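Local atomic coordinates of 3-phytase (PDB entry 2WNH), a protein that probably hydrolyses phytate (inositol hexakisphosphate), releasing the 3-phosphate first, as a phytase of the histidine acid phosphatase family. Residues B[36-41]-B[204-209]; B[44-49]-B[211-216]; B[92-97]-B[128-133]; B[99-104]-B[288-293]. The protein carries 3 engineered substitutions. One frame throughout, in Å; residues are numbered along the deposited sequence.

Interaction 1 of 4, residues B[36-41]-B[204-209]; sequences EAIEAA and LSVMAN
Ala37 and Val206 bring their CA atoms within 6.5 Å of each other where segments 36-41 and 204-209 cross as helices, their axes 9.3 Å apart at closest approach and nearly perpendicular, with a signed crossing angle of -106°. This is a helix-helix packing in the mostly helical part of the histidine acid phosphatase fold, with two alanines of the first helix facing Val206. One branch of Val206 does much of the touching. With CG1 placed opposite the backbone N (chi1 -179°), this methyl points into the shallow surface formed by two alanines one turn apart: it lies 3.7 Å from Ala41 CB and 4.1 Å from Ala37 CB. It also rests against the carbonyl oxygen of Ala37, which already accepts the helical bond from Ala41 N, so the methyl covers a satisfied polar atom. Ile184, from a loop, touches both Val206 and Ala41 and extends this apolar patch. One turn further along the second helix, Asn209 faces Ile38 and Ala37. Ile38 divides its side chain between neighbours: the longer branch runs toward Trp46, while CG2 leans at a slant on Asn209. The amide of Asn209 takes part through its oxygen, which comes to Ala37 CB by van der Waals contact alone, and the CG2 methyl of Ile38 sits 3.7 Å from Asn209 CB.

Interaction 2 of 4, residues B[44-49]-B[211-216]; sequences RPWTEW and VETLRL
Trp46 and Trp49 reach out from an extended loop to meet Thr213, Leu214 and Leu216 on the helix, each indole touching it through its six-membered ring. Early in segment 211-216, Glu212 points elsewhere and holds Arg215 side-on: Arg215 NE binds OE2, and NH2 binds OE1 at 3.0 Å, on the syn side of the carboxylate. Thr213 is the next to face the loop. Its hydroxyl bonds back to Asn209 O, which fixes the rotation of the side chain and leaves CG2, opposite the backbone N, to press on Trp46 at 3.8 Å from both CE3 and CZ3. The indole nitrogen at the other end of Trp46 is bonded to Thr42 OG1, so the ring is held from both ends. Helix 204-219 belongs to the helical portion of the histidine acid phosphatase fold, and through Glu212 it is also tied to Arg24 of the family's Arg-His-Gly signature. Leu214 starts off to one flank, but its CD2 swings back to lie 3.8 Å from Trp46 CZ3, the two side chains crossing at about a right angle; Leu171 and Val175 of helix 165-175 pack on the same leucine. Leu216 takes the second indole: Trp49 CH2 comes edge-on to the backbone, 3.8 Å from Leu216 C, and lies 4.2 Å from Leu216 CB. A glycerol molecule, probably from the crystallisation liquor, is bound about 5 Å from the side chain of Trp49.

Interaction 3 of 4, residues B[92-97]-B[128-133]; sequences YVRASP and DPLFQT
Arg94 grips Asp128 side-on in a buried salt bridge, NE bonding OD2 at 3.0 Å and NH2 bonding OD1 at 2.8 Å, with both oxygens close to the guanidinium plane. The two flat groups are not coplanar, their planes being 44° apart: NE meets the syn lone pair of OD2, whereas NH2 comes to OD1 from above the carboxylate. On the opposite face of that plane OD1 also accepts Leu130 N, closing an Asx turn, so the oxygen that bonds the strand also shapes the loop. Arg94, near the end of strand 91-95 in the central sheet, gets there by a fully extended chain starting opposite its backbone N (chi1 179°). Its remaining nitrogen, NH1, bonds the carbonyls of Ala401 and Met402. A water donates to Ala95 O and to Asp128 OD2, adding a fourth donor to the carboxylate. Further along, Gln132 bends back at chi2 (72°) and uses both ends of its amide: OE1 takes Asp128 N in the carbonyl plane at 2.8 Å, and NE2 donates to Ser96 OG at 3.0 Å. That hydroxyl has a further partner in His290. Around these bonds lies the packing. Leu130 CD1 covers one face of the guanidinium, 3.5 Å from Arg94 NE. The ring of Phe131 has Leu130 CB over the centre of one face, and obliquely its CE2 approaches the backbone nitrogen of Ser96 at 3.6 Å.

Interaction 4 of 4, residues B[99-104]-B[288-293]; sequences QRTRAT and VAHDTN
Thr101 sets its CG2 methyl over one face of the His290 ring, a CH-pi contact with 4.0 Å from methyl to centroid and the methyl displaced toward the rim. This is the close-packed side of the contact. The same methyl lies 3.4 Å from Ala289 O, while the Thr101 hydroxyl turns back to Ser96 O and Leu98 O; with OG1 committed there (chi1 41°), CG2 is the branch left to meet the strand end. Deeper in, the apolar floor is made by Val288: its CG1 sits 3.5 Å from Thr101 O and 3.7 Å from Thr104 CG2. Thr104 can offer its methyl because its hydroxyl donates to Arg100 O at 2.7 Å and also bonds Gly26 N. The other side is looser and is bridged by water. Arg100 and His290, both partly exposed, pass each other with their planes 83° apart and do not bond directly. Instead one water accepts from Arg100 NE and is hydrogen-bonded to His290 ND1, each at 2.8 Å, in the plane of the imidazole and at its edge. Arg100 NH1 reaches Gly54 O, and His290 NE2 bonds Ser96 OG, so both nitrogens of the imidazole are engaged and its rotation is fixed. His290 occupies the N-cap position of helix 291-301, and its backbone N donates to Asn293 OD1, three residues on. Helix 99-112 thus packs beside strand 284-289, whose end leads into His290-Asp291; this pair corresponds to the His-Asp motif of histidine acid phosphatases and so probably belongs to the active site.

Overall arrangement
The four contacts form two touching pairs. Interactions 1 and 2 share helix 204-219, with centres 10 Å apart, and are joined by Glu39 OE2, 2.9 Å from Trp46 N. Interactions 3 and 4 both reach the central sheet, centres 9 Å apart, where strands 91-95 and 284-289 run side by side and Phe131 packs on Ala289. Interaction 4 holds His290 and lies at the probable active site, with the Arg24-His25 signature nearby; interaction 2 approaches it from the helical side, coming to about 5 Å from interaction 4 at the nearest atoms. Interaction 1 is about 27 Å from interaction 3, centre to centre.

Interaction 1 of 4, residues B[36-41]-B[204-209]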
loop_
_atom_site.group_PDB
_atom_site.type_symbol
_atom_site.label_atom_id
_atom_site.label_comp_id
_atom_site.label_asym_id
_atom_site.label_seq_id
_atom_site.Cartn_x
_atom_site.Cartn_y
_atom_site.Cartn_z
ATOM N N GLU B 36 5.352 -45.995 0.139
ATOM C CA GLU B 36 5.646 -47.433 0.057
ATOM C C GLU B 36 4.652 -48.227 0.888
ATOM O O GLU B 36 4.073 -49.208 0.412
ATOM C CB GLU B 36 7.055 -47.730 0.565
ATOM C CG GLU B 36 8.172 -47.453 -0.421
ATOM C CD GLU B 36 9.566 -47.816 0.116
ATOM O OE1 GLU B 36 9.729 -48.050 1.344
ATOM O OE2 GLU B 36 10.509 -47.857 -0.703
ATOM N N ALA B 37 4.458 -47.783 2.128
ATOM C CA ALA B 37 3.601 -48.464 3.092
ATOM C C ALA B 37 2.130 -48.445 2.704
ATOM O O ALA B 37 1.462 -49.475 2.769
ATOM C CB ALA B 37 3.782 -47.871 4.490
ATOM N N ILE B 38 1.618 -47.271 2.329
ATOM C CA ILE B 38 0.196 -47.134 2.067
ATOM C C ILE B 38 -0.186 -47.793 0.743
ATOM O O ILE B 38 -1.271 -48.333 0.621
ATOM C CB ILE B 38 -0.307 -45.651 2.172
ATOM C CG1 ILE B 38 0.272 -44.760 1.056
ATOM C CG2 ILE B 38 -0.018 -45.098 3.591
ATOM C CD1 ILE B 38 -0.222 -43.292 1.120
ATOM N N GLU B 39 0.718 -47.750 -0.231
ATOM C CA GLU B 39 0.454 -48.396 -1.513
ATOM C C GLU B 39 0.486 -49.914 -1.358
ATOM O O GLU B 39 -0.330 -50.608 -1.970
ATOM C CB GLU B 39 1.418 -47.901 -2.586
ATOM C CG GLU B 39 1.065 -46.482 -3.026
ATOM C CD GLU B 39 1.929 -45.944 -4.152
ATOM O OE1 GLU B 39 2.992 -46.534 -4.481
ATOM O OE2 GLU B 39 1.551 -44.888 -4.692
ATOM N N ALA B 40 1.382 -50.417 -0.512
ATOM C CA ALA B 40 1.417 -51.857 -0.201
ATOM C C ALA B 40 0.178 -52.274 0.577
ATOM O O ALA B 40 -0.446 -53.292 0.256
ATOM C CB ALA B 40 2.697 -52.229 0.575
ATOM N N ALA B 41 -0.193 -51.474 1.577
ATOM C CA ALA B 41 -1.367 -51.730 2.424
ATOM C C ALA B 41 -2.686 -51.879 1.670
ATOM O O ALA B 41 -3.578 -52.621 2.104
ATOM C CB ALA B 41 -1.509 -50.628 3.470
ATOM N N LEU B 204 -2.206 -50.711 12.715
ATOM C CA LEU B 204 -2.513 -49.364 13.189
ATOM C C LEU B 204 -1.547 -48.306 12.654
ATOM O O LEU B 204 -1.986 -47.247 12.193
ATOM C CB LEU B 204 -2.510 -49.322 14.722
ATOM C CG LEU B 204 -2.731 -47.949 15.384
ATOM C CD1 LEU B 204 -4.052 -47.334 14.945
ATOM C CD2 LEU B 204 -2.718 -48.068 16.878
ATOM N N SER B 205 -0.251 -48.587 12.697
ATOM C CA SER B 205 0.717 -47.570 12.289
ATOM C C SER B 205 0.524 -47.182 10.829
ATOM O O SER B 205 0.541 -45.993 10.510
ATOM C CB SER B 205 2.171 -47.965 12.596
ATOM O OG SER B 205 2.574 -49.101 11.854
ATOM N N VAL B 206 0.318 -48.168 9.949
ATOM C CA VAL B 206 0.105 -47.879 8.531
ATOM C C VAL B 206 -1.266 -47.228 8.311
ATOM O O VAL B 206 -1.386 -46.313 7.507
ATOM C CB VAL B 206 0.340 -49.109 7.625
ATOM C CG1 VAL B 206 0.126 -48.743 6.147
ATOM C CG2 VAL B 206 1.774 -49.624 7.808
ATOM N N MET B 207 -2.285 -47.665 9.051
ATOM C CA MET B 207 -3.575 -46.976 9.003
ATOM C C MET B 207 -3.435 -45.500 9.356
ATOM O O MET B 207 -4.054 -44.642 8.718
ATOM C CB MET B 207 -4.602 -47.635 9.911
ATOM C CG MET B 207 -5.213 -48.885 9.279
ATOM S SD MET B 207 -6.430 -49.635 10.356
ATOM C CE MET B 207 -5.600 -51.160 10.775
ATOM N N ALA B 208 -2.621 -45.222 10.368
ATOM C CA ALA B 208 -2.340 -43.835 10.768
ATOM C C ALA B 208 -1.648 -43.055 9.640
ATOM O O ALA B 208 -1.993 -41.883 9.419
ATOM C CB ALA B 208 -1.497 -43.814 12.057
ATOM N N ASN B 209 -0.703 -43.689 8.940
ATOM C CA ASN B 209 -0.078 -43.114 7.741
ATOM C C ASN B 209 -1.141 -42.767 6.690
ATOM O O ASN B 209 -1.050 -41.742 6.009
ATOM C CB ASN B 209 0.895 -44.102 7.052
ATOM C CG ASN B 209 2.176 -44.367 7.828
ATOM O OD1 ASN B 209 2.807 -45.425 7.636
ATOM N ND2 ASN B 209 2.593 -43.423 8.675
#

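Interaction 2 of 4, residues B[44-49]-B[211-216]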
loop_
_atom_site.group_PDB
_atom_site.type_symbol
_atom_site.label_atom_id
_atom_site.label_comp_id
_atom_site.label_asym_id
_atom_site.label_seq_id
_atom_site.Cartn_x
_atom_site.Cartn_y
_atom_site.Cartn_z
ATOM N N ARG B 44 -2.665 -50.725 -4.234
ATOM C CA ARG B 44 -2.829 -49.851 -5.403
ATOM C C ARG B 44 -2.009 -48.560 -5.262
ATOM O O ARG B 44 -1.601 -48.210 -4.155
ATOM C CB ARG B 44 -4.320 -49.556 -5.660
ATOM C CG ARG B 44 -4.840 -48.277 -5.075
ATOM C CD ARG B 44 -5.299 -48.484 -3.677
ATOM N NE ARG B 44 -6.719 -48.269 -3.391
ATOM C CZ ARG B 44 -7.692 -47.857 -4.215
ATOM N NH1 ARG B 44 -7.478 -47.590 -5.486
ATOM N NH2 ARG B 44 -8.923 -47.707 -3.727
ATOM N N PRO B 45 -1.750 -47.869 -6.385
ATOM C CA PRO B 45 -1.044 -46.591 -6.315
ATOM C C PRO B 45 -1.944 -45.483 -5.790
ATOM O O PRO B 45 -3.161 -45.483 -6.040
ATOM C CB PRO B 45 -0.680 -46.313 -7.774
ATOM C CG PRO B 45 -1.794 -46.983 -8.550
ATOM C CD PRO B 45 -2.086 -48.236 -7.779
ATOM N N TRP B 46 -1.335 -44.552 -5.052
ATOM C CA TRP B 46 -2.015 -43.372 -4.558
ATOM C C TRP B 46 -1.543 -42.183 -5.392
ATOM O O TRP B 46 -0.493 -42.243 -6.049
ATOM C CB TRP B 46 -1.671 -43.135 -3.092
ATOM C CG TRP B 46 -2.381 -44.031 -2.145
ATOM C CD1 TRP B 46 -2.458 -45.405 -2.204
ATOM C CD2 TRP B 46 -3.075 -43.642 -0.954
ATOM N NE1 TRP B 46 -3.188 -45.881 -1.138
ATOM C CE2 TRP B 46 -3.577 -44.828 -0.355
ATOM C CE3 TRP B 46 -3.342 -42.411 -0.341
ATOM C CZ2 TRP B 46 -4.314 -44.814 0.837
ATOM C CZ3 TRP B 46 -4.085 -42.397 0.849
ATOM C CH2 TRP B 46 -4.558 -43.589 1.426
ATOM N N THR B 47 -2.328 -41.113 -5.355
ATOM C CA THR B 47 -2.036 -39.910 -6.125
ATOM C C THR B 47 -0.598 -39.441 -5.941
ATOM O O THR B 47 -0.070 -39.423 -4.826
ATOM C CB THR B 47 -2.999 -38.784 -5.734
ATOM O OG1 THR B 47 -4.343 -39.220 -5.974
ATOM C CG2 THR B 47 -2.717 -37.480 -6.516
ATOM N N GLU B 48 0.025 -39.100 -7.063
ATOM C CA GLU B 48 1.322 -38.451 -7.116
ATOM C C GLU B 48 1.045 -36.957 -7.153
ATOM O O GLU B 48 0.345 -36.486 -8.048
ATOM C CB GLU B 48 2.068 -38.879 -8.380
ATOM C CG GLU B 48 2.454 -40.354 -8.388
ATOM C CD GLU B 48 3.628 -40.660 -7.480
ATOM O OE1 GLU B 48 4.323 -39.707 -7.043
ATOM O OE2 GLU B 48 3.863 -41.860 -7.193
ATOM N N TRP B 49 1.576 -36.222 -6.179
ATOM C CA TRP B 49 1.319 -34.784 -6.090
ATOM C C TRP B 49 2.282 -33.993 -6.958
ATOM O O TRP B 49 3.306 -34.521 -7.406
ATOM C CB TRP B 49 1.421 -34.289 -4.646
ATOM C CG TRP B 49 0.545 -34.949 -3.649
ATOM C CD1 TRP B 49 0.112 -36.246 -3.651
ATOM C CD2 TRP B 49 0.071 -34.368 -2.427
ATOM N NE1 TRP B 49 -0.619 -36.500 -2.517
ATOM C CE2 TRP B 49 -0.672 -35.358 -1.753
ATOM C CE3 TRP B 49 0.186 -33.092 -1.844
ATOM C CZ2 TRP B 49 -1.300 -35.122 -0.514
ATOM C CZ3 TRP B 49 -0.425 -32.860 -0.612
ATOM C CH2 TRP B 49 -1.164 -33.865 0.042
ATOM N N VAL B 211 -4.491 -42.178 7.175
ATOM C CA VAL B 211 -5.319 -41.081 7.687
ATOM C C VAL B 211 -4.600 -39.724 7.598
ATOM O O VAL B 211 -5.198 -38.749 7.166
ATOM C CB VAL B 211 -5.797 -41.376 9.120
ATOM C CG1 VAL B 211 -6.421 -40.132 9.781
ATOM C CG2 VAL B 211 -6.794 -42.541 9.092
ATOM N N GLU B 212 -3.330 -39.672 7.982
ATOM C CA GLU B 212 -2.537 -38.432 7.790
ATOM C C GLU B 212 -2.502 -37.999 6.320
ATOM O O GLU B 212 -2.707 -36.818 6.014
ATOM C CB GLU B 212 -1.121 -38.600 8.327
ATOM C CG GLU B 212 -0.272 -37.297 8.297
ATOM C CD GLU B 212 -0.768 -36.202 9.248
ATOM O OE1 GLU B 212 -1.319 -36.508 10.333
ATOM O OE2 GLU B 212 -0.569 -35.004 8.914
ATOM N N THR B 213 -2.251 -38.948 5.422
ATOM C CA THR B 213 -2.221 -38.647 3.979
ATOM C C THR B 213 -3.564 -38.076 3.478
ATOM O O THR B 213 -3.587 -37.107 2.695
ATOM C CB THR B 213 -1.815 -39.894 3.158
ATOM O OG1 THR B 213 -0.549 -40.389 3.630
ATOM C CG2 THR B 213 -1.725 -39.566 1.662
ATOM N N LEU B 214 -4.666 -38.673 3.922
ATOM C CA LEU B 214 -5.991 -38.171 3.552
ATOM C C LEU B 214 -6.231 -36.783 4.140
ATOM O O LEU B 214 -6.725 -35.896 3.444
ATOM C CB LEU B 214 -7.086 -39.164 3.965
ATOM C CG LEU B 214 -6.975 -40.532 3.270
ATOM C CD1 LEU B 214 -7.990 -41.468 3.891
ATOM C CD2 LEU B 214 -7.196 -40.454 1.763
ATOM N N ARG B 215 -5.873 -36.599 5.417
ATOM C CA ARG B 215 -6.017 -35.294 6.066
ATOM C C ARG B 215 -5.204 -34.225 5.346
ATOM O O ARG B 215 -5.683 -33.099 5.133
ATOM C CB ARG B 215 -5.571 -35.363 7.534
ATOM C CG ARG B 215 -5.580 -33.985 8.234
ATOM C CD ARG B 215 -4.181 -33.322 8.181
ATOM N NE ARG B 215 -3.339 -33.872 9.249
ATOM C CZ ARG B 215 -3.507 -33.593 10.538
ATOM N NH1 ARG B 215 -4.456 -32.754 10.927
ATOM N NH2 ARG B 215 -2.728 -34.162 11.451
ATOM N N LEU B 216 -3.964 -34.567 5.004
ATOM C CA LEU B 216 -3.088 -33.647 4.249
ATOM C C LEU B 216 -3.634 -33.360 2.843
ATOM O O LEU B 216 -3.683 -32.192 2.434
ATOM C CB LEU B 216 -1.639 -34.178 4.189
ATOM C CG LEU B 216 -0.872 -34.126 5.521
ATOM C CD1 LEU B 216 0.385 -34.975 5.442
ATOM C CD2 LEU B 216 -0.560 -32.690 5.942
#

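Interaction 3 of 4, residues B[92-97]-B[128-133]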
loop_
_atom_site.group_PDB
_atom_site.type_symbol
_atom_site.label_atom_id
_atom_site.label_comp_id
_atom_site.label_asym_id
_atom_site.label_seq_id
_atom_site.Cartn_x
_atom_site.Cartn_y
_atom_site.Cartn_z
ATOM N N TYR B 92 14.600 -14.836 16.080
ATOM C CA TYR B 92 15.588 -15.834 15.661
ATOM C C TYR B 92 14.811 -17.058 15.241
ATOM O O TYR B 92 13.993 -17.569 16.019
ATOM C CB TYR B 92 16.597 -16.187 16.776
ATOM C CG TYR B 92 17.690 -17.121 16.305
ATOM C CD1 TYR B 92 18.786 -16.642 15.580
ATOM C CD2 TYR B 92 17.619 -18.498 16.557
ATOM C CE1 TYR B 92 19.790 -17.517 15.123
ATOM C CE2 TYR B 92 18.620 -19.361 16.117
ATOM C CZ TYR B 92 19.691 -18.868 15.403
ATOM O OH TYR B 92 20.659 -19.764 14.957
ATOM N N VAL B 93 15.056 -17.504 14.009
ATOM C CA VAL B 93 14.339 -18.669 13.465
ATOM C C VAL B 93 15.283 -19.837 13.279
ATOM O O VAL B 93 16.285 -19.738 12.551
ATOM C CB VAL B 93 13.646 -18.335 12.117
ATOM C CG1 VAL B 93 12.848 -19.535 11.628
ATOM C CG2 VAL B 93 12.726 -17.098 12.269
ATOM N N ARG B 94 14.966 -20.950 13.948
ATOM C CA ARG B 94 15.750 -22.175 13.828
ATOM C C ARG B 94 14.842 -23.314 13.321
ATOM O O ARG B 94 13.882 -23.699 13.984
ATOM C CB ARG B 94 16.379 -22.529 15.186
ATOM C CG ARG B 94 17.208 -23.822 15.129
ATOM C CD ARG B 94 18.204 -23.888 16.266
ATOM N NE ARG B 94 18.788 -25.227 16.413
ATOM C CZ ARG B 94 19.794 -25.476 17.233
ATOM N NH1 ARG B 94 20.343 -24.462 17.914
ATOM N NH2 ARG B 94 20.260 -26.718 17.372
ATOM N N ALA B 95 15.135 -23.785 12.115
ATOM C CA ALA B 95 14.368 -24.839 11.459
ATOM C C ALA B 95 15.138 -26.145 11.437
ATOM O O ALA B 95 16.355 -26.161 11.218
ATOM C CB ALA B 95 14.017 -24.436 10.033
ATOM N N SER B 96 14.408 -27.248 11.604
ATOM C CA SER B 96 14.935 -28.576 11.288
ATOM C C SER B 96 15.477 -28.565 9.830
ATOM O O SER B 96 14.899 -27.884 8.957
ATOM C CB SER B 96 13.815 -29.603 11.470
ATOM O OG SER B 96 14.159 -30.805 10.821
ATOM N N PRO B 97 16.614 -29.263 9.563
ATOM C CA PRO B 97 17.257 -29.087 8.252
ATOM C C PRO B 97 16.542 -29.688 7.041
ATOM O O PRO B 97 16.998 -29.452 5.909
ATOM C CB PRO B 97 18.662 -29.715 8.448
ATOM C CG PRO B 97 18.491 -30.700 9.539
ATOM C CD PRO B 97 17.405 -30.137 10.459
ATOM N N ASP B 128 19.905 -32.045 13.681
ATOM C CA ASP B 128 19.901 -30.968 14.657
ATOM C C ASP B 128 19.567 -31.620 15.990
ATOM O O ASP B 128 18.582 -32.323 16.072
ATOM C CB ASP B 128 18.830 -29.935 14.261
ATOM C CG ASP B 128 18.737 -28.747 15.221
ATOM O OD1 ASP B 128 18.841 -28.920 16.461
ATOM O OD2 ASP B 128 18.517 -27.624 14.710
ATOM N N PRO B 129 20.389 -31.396 17.037
ATOM C CA PRO B 129 20.177 -32.088 18.322
ATOM C C PRO B 129 18.887 -31.721 19.084
ATOM O O PRO B 129 18.518 -32.407 20.029
ATOM C CB PRO B 129 21.409 -31.684 19.141
ATOM C CG PRO B 129 21.809 -30.367 18.584
ATOM C CD PRO B 129 21.544 -30.475 17.103
ATOM N N LEU B 130 18.188 -30.666 18.666
ATOM C CA LEU B 130 16.878 -30.372 19.231
ATOM C C LEU B 130 15.778 -31.220 18.601
ATOM O O LEU B 130 14.749 -31.443 19.221
ATOM C CB LEU B 130 16.522 -28.909 18.978
ATOM C CG LEU B 130 17.299 -27.833 19.733
ATOM C CD1 LEU B 130 16.928 -26.477 19.130
ATOM C CD2 LEU B 130 16.976 -27.890 21.245
ATOM N N PHE B 131 16.005 -31.667 17.365
ATOM C CA PHE B 131 14.950 -32.261 16.546
ATOM C C PHE B 131 15.169 -33.729 16.129
ATOM O O PHE B 131 14.284 -34.557 16.313
ATOM C CB PHE B 131 14.713 -31.395 15.301
ATOM C CG PHE B 131 14.488 -29.926 15.599
ATOM C CD1 PHE B 131 13.517 -29.504 16.506
ATOM C CD2 PHE B 131 15.240 -28.961 14.925
ATOM C CE1 PHE B 131 13.321 -28.138 16.758
ATOM C CE2 PHE B 131 15.024 -27.604 15.148
ATOM C CZ PHE B 131 14.086 -27.193 16.071
ATOM N N GLN B 132 16.338 -34.025 15.559
ATOM C CA GLN B 132 16.715 -35.389 15.151
ATOM C C GLN B 132 17.376 -36.063 16.346
ATOM O O GLN B 132 18.544 -36.454 16.296
ATOM C CB GLN B 132 17.674 -35.339 13.953
ATOM C CG GLN B 132 16.982 -35.025 12.622
ATOM C CD GLN B 132 16.518 -33.569 12.500
ATOM O OE1 GLN B 132 17.277 -32.650 12.800
ATOM N NE2 GLN B 132 15.264 -33.361 12.064
ATOM N N THR B 133 16.613 -36.171 17.428
ATOM C CA THR B 133 17.138 -36.641 18.713
ATOM C C THR B 133 17.502 -38.137 18.704
ATOM O O THR B 133 18.281 -38.607 19.538
ATOM C CB THR B 133 16.156 -36.329 19.862
ATOM O OG1 THR B 133 14.856 -36.850 19.540
ATOM C CG2 THR B 133 16.073 -34.832 20.084
HETATM O O HOH W 1 18.617 -27.304 12.140
#

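Interaction 4 of 4, residues B[99-104]-B[288-293]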
loop_
_atom_site.group_PDB
_atom_site.type_symbol
_atom_site.label_atom_id
_atom_site.label_comp_id
_atom_site.label_asym_id
_atom_site.label_seq_id
_atom_site.Cartn_x
_atom_site.Cartn_y
_atom_site.Cartn_z
ATOM N N GLN B 99 13.968 -30.030 3.978
ATOM C CA GLN B 99 13.376 -29.030 3.083
ATOM C C GLN B 99 12.023 -28.524 3.636
ATOM O O GLN B 99 11.774 -27.314 3.634
ATOM C CB GLN B 99 13.176 -29.622 1.676
ATOM C CG GLN B 99 12.858 -28.581 0.580
ATOM C CD GLN B 99 11.369 -28.214 0.500
ATOM O OE1 GLN B 99 10.513 -28.837 1.133
ATOM N NE2 GLN B 99 11.065 -27.177 -0.267
ATOM N N ARG B 100 11.168 -29.446 4.070
ATOM C CA ARG B 100 9.774 -29.086 4.452
ATOM C C ARG B 100 9.733 -28.093 5.621
ATOM O O ARG B 100 8.883 -27.207 5.662
ATOM C CB ARG B 100 8.856 -30.315 4.693
ATOM C CG ARG B 100 9.303 -31.296 5.764
ATOM C CD ARG B 100 8.263 -32.393 5.873
ATOM N NE ARG B 100 8.713 -33.500 6.722
ATOM C CZ ARG B 100 9.302 -34.601 6.259
ATOM N NH1 ARG B 100 9.551 -34.744 4.967
ATOM N NH2 ARG B 100 9.686 -35.543 7.097
ATOM N N THR B 101 10.658 -28.262 6.554
ATOM C CA THR B 101 10.756 -27.396 7.730
ATOM C C THR B 101 11.486 -26.087 7.403
ATOM O O THR B 101 11.071 -25.037 7.872
ATOM C CB THR B 101 11.435 -28.139 8.911
ATOM O OG1 THR B 101 12.528 -28.911 8.392
ATOM C CG2 THR B 101 10.469 -29.082 9.552
ATOM N N ARG B 102 12.555 -26.128 6.605
ATOM C CA ARG B 102 13.188 -24.881 6.139
ATOM C C ARG B 102 12.169 -24.012 5.380
ATOM O O ARG B 102 12.049 -22.802 5.636
ATOM C CB ARG B 102 14.421 -25.171 5.278
ATOM C CG ARG B 102 15.589 -25.722 6.113
ATOM C CD ARG B 102 16.817 -25.930 5.226
ATOM N NE ARG B 102 16.659 -27.014 4.269
ATOM C CZ ARG B 102 16.785 -26.894 2.944
ATOM N NH1 ARG B 102 17.075 -25.719 2.390
ATOM N NH2 ARG B 102 16.619 -27.965 2.169
ATOM N N ALA B 103 11.413 -24.625 4.468
ATOM C CA ALA B 103 10.510 -23.826 3.634
ATOM C C ALA B 103 9.352 -23.275 4.489
ATOM O O ALA B 103 8.900 -22.151 4.272
ATOM C CB ALA B 103 9.987 -24.651 2.471
ATOM N N THR B 104 8.891 -24.046 5.463
ATOM C CA THR B 104 7.843 -23.586 6.380
ATOM C C THR B 104 8.321 -22.378 7.213
ATOM O O THR B 104 7.593 -21.368 7.384
ATOM C CB THR B 104 7.389 -24.724 7.321
ATOM O OG1 THR B 104 6.747 -25.737 6.536
ATOM C CG2 THR B 104 6.423 -24.207 8.380
ATOM N N VAL B 288 11.019 -24.600 14.061
ATOM C CA VAL B 288 10.150 -25.240 13.093
ATOM C C VAL B 288 10.630 -26.683 12.901
ATOM O O VAL B 288 11.764 -26.921 12.460
ATOM C CB VAL B 288 10.097 -24.437 11.765
ATOM C CG1 VAL B 288 9.093 -25.066 10.797
ATOM C CG2 VAL B 288 9.681 -22.950 12.047
ATOM N N ALA B 289 9.743 -27.616 13.224
ATOM C CA ALA B 289 10.084 -29.040 13.202
ATOM C C ALA B 289 8.871 -29.897 12.827
ATOM O O ALA B 289 8.098 -29.546 11.931
ATOM C CB ALA B 289 10.704 -29.470 14.546
ATOM N N HIS B 290 8.695 -31.009 13.524
ATOM C CA HIS B 290 7.796 -32.072 13.061
ATOM C C HIS B 290 6.735 -32.355 14.111
ATOM O O HIS B 290 6.879 -31.983 15.282
ATOM C CB HIS B 290 8.625 -33.323 12.675
ATOM C CG HIS B 290 9.815 -32.997 11.819
ATOM N ND1 HIS B 290 9.788 -33.059 10.439
ATOM C CD2 HIS B 290 11.049 -32.538 12.149
ATOM C CE1 HIS B 290 10.961 -32.678 9.959
ATOM N NE2 HIS B 290 11.745 -32.358 10.977
ATOM N N ASP B 291 5.647 -32.995 13.689
ATOM C CA ASP B 291 4.578 -33.332 14.611
ATOM C C ASP B 291 5.099 -34.240 15.721
ATOM O O ASP B 291 4.661 -34.131 16.852
ATOM C CB ASP B 291 3.365 -33.952 13.892
ATOM C CG ASP B 291 3.732 -35.071 12.902
ATOM O OD1 ASP B 291 4.890 -35.555 12.841
ATOM O OD2 ASP B 291 2.815 -35.482 12.172
ATOM N N THR B 292 6.050 -35.112 15.385
ATOM C CA THR B 292 6.729 -35.963 16.371
ATOM C C THR B 292 7.274 -35.151 17.567
ATOM O O THR B 292 7.071 -35.492 18.743
ATOM C CB THR B 292 7.881 -36.705 15.670
ATOM O OG1 THR B 292 7.323 -37.534 14.639
ATOM C CG2 THR B 292 8.637 -37.610 16.657
ATOM N N ASN B 293 7.974 -34.065 17.246
ATOM C CA ASN B 293 8.564 -33.202 18.260
ATOM C C ASN B 293 7.502 -32.517 19.120
ATOM O O ASN B 293 7.613 -32.481 20.354
ATOM C CB ASN B 293 9.469 -32.158 17.595
ATOM C CG ASN B 293 10.525 -32.779 16.707
ATOM O OD1 ASN B 293 10.412 -32.750 15.486
ATOM N ND2 ASN B 293 11.534 -33.387 17.318
HETATM O O HOH W 2 7.802 -34.511 9.210
#